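Local coordinates for mutual gliding motility protein C (MglC) (Myxococcus xanthus DK 1622, PDB 7CT3) that is a Roadblock/LC7-domain component of the polarity control system that probably helps regulate gliding motility, interacting with its paralog MglB, at residues Lys78-Met83 / Gly100-Gly105. Sequence-based numbering, arbitrary orientation.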
ATOM      1  N   LYS A  78       9.789   3.306  -9.026  1.00 33.11           N
ATOM      2  CA  LYS A  78      11.061   2.584  -8.736  1.00 33.93           C
ATOM      3  C   LYS A  78      11.086   1.990  -7.321  1.00 30.70           C
ATOM      4  O   LYS A  78      11.925   1.101  -7.081  1.00 31.02           O
ATOM      5  CB  LYS A  78      12.256   3.523  -8.926  1.00 37.23           C
ATOM      6  CG  LYS A  78      12.437   4.055 -10.339  1.00 40.48           C
ATOM      7  CD  LYS A  78      13.703   4.874 -10.509  1.00 45.81           C
ATOM      8  CE  LYS A  78      13.798   5.542 -11.864  1.00 50.19           C
ATOM      9  NZ  LYS A  78      14.872   6.563 -11.893  1.00 54.57           N
ATOM     10  N   VAL A  79      10.231   2.446  -6.405  1.00 27.55           N
ATOM     11  CA  VAL A  79      10.325   2.059  -4.966  1.00 28.09           C
ATOM     12  C   VAL A  79       8.946   1.658  -4.458  1.00 25.01           C
ATOM     13  O   VAL A  79       7.978   2.391  -4.726  1.00 26.43           O
ATOM     14  CB  VAL A  79      10.907   3.185  -4.093  1.00 31.76           C
ATOM     15  CG1 VAL A  79      10.985   2.774  -2.629  1.00 32.36           C
ATOM     16  CG2 VAL A  79      12.266   3.636  -4.594  1.00 34.53           C
ATOM     17  N   LEU A  80       8.895   0.537  -3.741  1.00 23.43           N
ATOM     18  CA  LEU A  80       7.698   0.056  -3.014  1.00 23.25           C
ATOM     19  C   LEU A  80       7.990   0.156  -1.519  1.00 22.64           C
ATOM     20  O   LEU A  80       9.154  -0.061  -1.124  1.00 24.68           O
ATOM     21  CB  LEU A  80       7.394  -1.387  -3.420  1.00 24.21           C
ATOM     22  CG  LEU A  80       7.474  -1.688  -4.914  1.00 27.18           C
ATOM     23  CD1 LEU A  80       7.207  -3.160  -5.174  1.00 30.07           C
ATOM     24  CD2 LEU A  80       6.506  -0.822  -5.709  1.00 27.29           C
ATOM     25  N   THR A  81       6.978   0.488  -0.723  1.00 23.04           N
ATOM     26  CA  THR A  81       7.092   0.536   0.753  1.00 24.04           C
ATOM     27  C   THR A  81       5.971  -0.291   1.373  1.00 23.02           C
ATOM     28  O   THR A  81       4.900  -0.438   0.741  1.00 25.37           O
ATOM     29  CB  THR A  81       7.117   1.970   1.295  1.00 25.77           C
ATOM     30  OG1 THR A  81       5.845   2.571   1.060  1.00 26.91           O
ATOM     31  CG2 THR A  81       8.225   2.798   0.679  1.00 28.24           C
ATOM     32  N   VAL A  82       6.255  -0.828   2.553  1.00 22.77           N
ATOM     33  CA  VAL A  82       5.291  -1.524   3.445  1.00 24.38           C
ATOM     34  C   VAL A  82       5.534  -0.972   4.841  1.00 22.97           C
ATOM     35  O   VAL A  82       6.685  -0.919   5.274  1.00 23.79           O
ATOM     36  CB  VAL A  82       5.490  -3.051   3.438  1.00 28.99           C
ATOM     37  CG1 VAL A  82       4.342  -3.747   4.149  1.00 33.72           C
ATOM     38  CG2 VAL A  82       5.681  -3.600   2.040  1.00 31.94           C
HETATM   39  N   MSE A  83       4.451  -0.594   5.524  1.00 22.60           N
HETATM   40  CA  MSE A  83       4.545  -0.012   6.850  1.00 23.27           C
HETATM   41  C   MSE A  83       3.544  -0.683   7.782  1.00 21.98           C
HETATM   42  O   MSE A  83       2.424  -0.982   7.369  1.00 22.75           O
HETATM   43  CB  MSE A  83       4.268   1.490   6.783  1.00 25.18           C
HETATM   44  CG  MSE A  83       5.293   2.261   6.004  1.00 28.17           C
HETATM   45 SE   MSE A  83       4.690   4.093   5.784  1.00 31.18          SE
HETATM   46  CE  MSE A  83       3.538   4.001   4.200  1.00 33.19           C
ATOM     47  N   GLY A 100      11.967  -5.893  -6.854  1.00 34.47           N
ATOM     48  CA  GLY A 100      12.099  -6.795  -5.694  1.00 37.12           C
ATOM     49  C   GLY A 100      10.862  -7.661  -5.498  1.00 36.03           C
ATOM     50  O   GLY A 100       9.947  -7.599  -6.340  1.00 41.42           O
ATOM     51  N   ASN A 101      10.839  -8.441  -4.417  1.00 33.59           N
ATOM     52  CA  ASN A 101       9.743  -9.377  -4.059  1.00 33.87           C
ATOM     53  C   ASN A 101       8.810  -8.690  -3.054  1.00 30.15           C
ATOM     54  O   ASN A 101       9.026  -8.831  -1.837  1.00 29.63           O
ATOM     55  CB  ASN A 101      10.300 -10.698  -3.524  1.00 37.01           C
ATOM     56  CG  ASN A 101       9.248 -11.783  -3.450  1.00 39.70           C
ATOM     57  OD1 ASN A 101       8.061 -11.496  -3.330  1.00 41.08           O
ATOM     58  ND2 ASN A 101       9.676 -13.031  -3.520  1.00 46.90           N
ATOM     59  N   PHE A 102       7.792  -7.987  -3.553  1.00 29.64           N
ATOM     60  CA  PHE A 102       6.841  -7.196  -2.729  1.00 29.87           C
ATOM     61  C   PHE A 102       6.041  -8.138  -1.820  1.00 27.73           C
ATOM     62  O   PHE A 102       5.851  -7.808  -0.638  1.00 27.21           O
ATOM     63  CB  PHE A 102       5.952  -6.332  -3.627  1.00 29.24           C
ATOM     64  CG  PHE A 102       5.097  -5.328  -2.895  1.00 30.15           C
ATOM     65  CD1 PHE A 102       5.647  -4.455  -1.971  1.00 31.46           C
ATOM     66  CD2 PHE A 102       3.740  -5.234  -3.153  1.00 32.62           C
ATOM     67  CE1 PHE A 102       4.857  -3.522  -1.314  1.00 30.72           C
ATOM     68  CE2 PHE A 102       2.953  -4.299  -2.501  1.00 33.53           C
ATOM     69  CZ  PHE A 102       3.512  -3.444  -1.581  1.00 30.53           C
ATOM     70  N   GLY A 103       5.596  -9.280  -2.350  1.00 29.07           N
ATOM     71  CA  GLY A 103       4.861 -10.303  -1.580  1.00 30.42           C
ATOM     72  C   GLY A 103       5.661 -10.787  -0.382  1.00 28.33           C
ATOM     73  O   GLY A 103       5.106 -10.856   0.725  1.00 27.40           O
ATOM     74  N   LYS A 104       6.936 -11.106  -0.585  1.00 30.33           N
ATOM     75  CA  LYS A 104       7.838 -11.565   0.502  1.00 32.35           C
ATOM     76  C   LYS A 104       8.030 -10.409   1.494  1.00 28.37           C
ATOM     77  O   LYS A 104       7.967 -10.660   2.705  1.00 28.49           O
ATOM     78  CB  LYS A 104       9.154 -12.078  -0.089  1.00 35.62           C
ATOM     79  CG  LYS A 104      10.118 -12.699   0.911  1.00 40.06           C
ATOM     80  CD  LYS A 104       9.636 -14.012   1.486  1.00 43.81           C
ATOM     81  CE  LYS A 104      10.577 -14.595   2.520  1.00 46.56           C
ATOM     82  NZ  LYS A 104      11.953 -14.745   1.991  1.00 51.54           N
ATOM     83  N   GLY A 105       8.228  -9.184   0.999  1.00 28.08           N
ATOM     84  CA  GLY A 105       8.350  -7.982   1.846  1.00 28.08           C
ATOM     85  C   GLY A 105       7.191  -7.871   2.825  1.00 25.37           C
ATOM     86  O   GLY A 105       7.437  -7.713   4.033  1.00 25.25           O
TER
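F102, in the first turn of helix 102-117, slots its ring between L80 and V82 of strand 79-87 and meets the strand through three approaches. On one side of the ring L80 CD1 lies 3.7 Å from F102 CB, and L80 CB comes within 3.8 Å of F102 CD1, so the leucine follows the ring's root and one flank. From the opposite side V82 CG2 meets F102 CE1 at 3.5 Å; both aliphatic groups approach the ring obliquely. The third approach is polar: T81 O sits at the ring edge, close to its plane, 3.7 Å from F102 CE1, a geometry that sets the partly positive C-H rim against a carbonyl oxygen whose hydrogen-bond donor is the S73 hydroxyl.

Torsions account for this reach. F102 carries CG opposite its backbone N (chi1 -171°), which extends the ring from the helix to the strand, while V82 has CG2 placed beside its own N, where it meets the ring. Just before the helix, N101 caps it: its OD1 accepts a hydrogen bond from K104 N at 3.0 Å, the donor lying 61° out of the carbonyl plane.

L80 and V82 also pair through their backbones with L96 and L94 of the neighbouring strand, and R106 of the second subunit packs on both L80 and F102, placing the contact beside the dimer interface. An alanine in place of F102 would remove every ring contact and probably leave a gap between L80 and V82, with the T81 carbonyl losing its aromatic edge. With all four touching residues buried, the chemistry implies that between these two segments the helix start meets the Roadblock/LC7 sheet mainly through apolar contact, supplemented by one C-H edge facing a carbonyl.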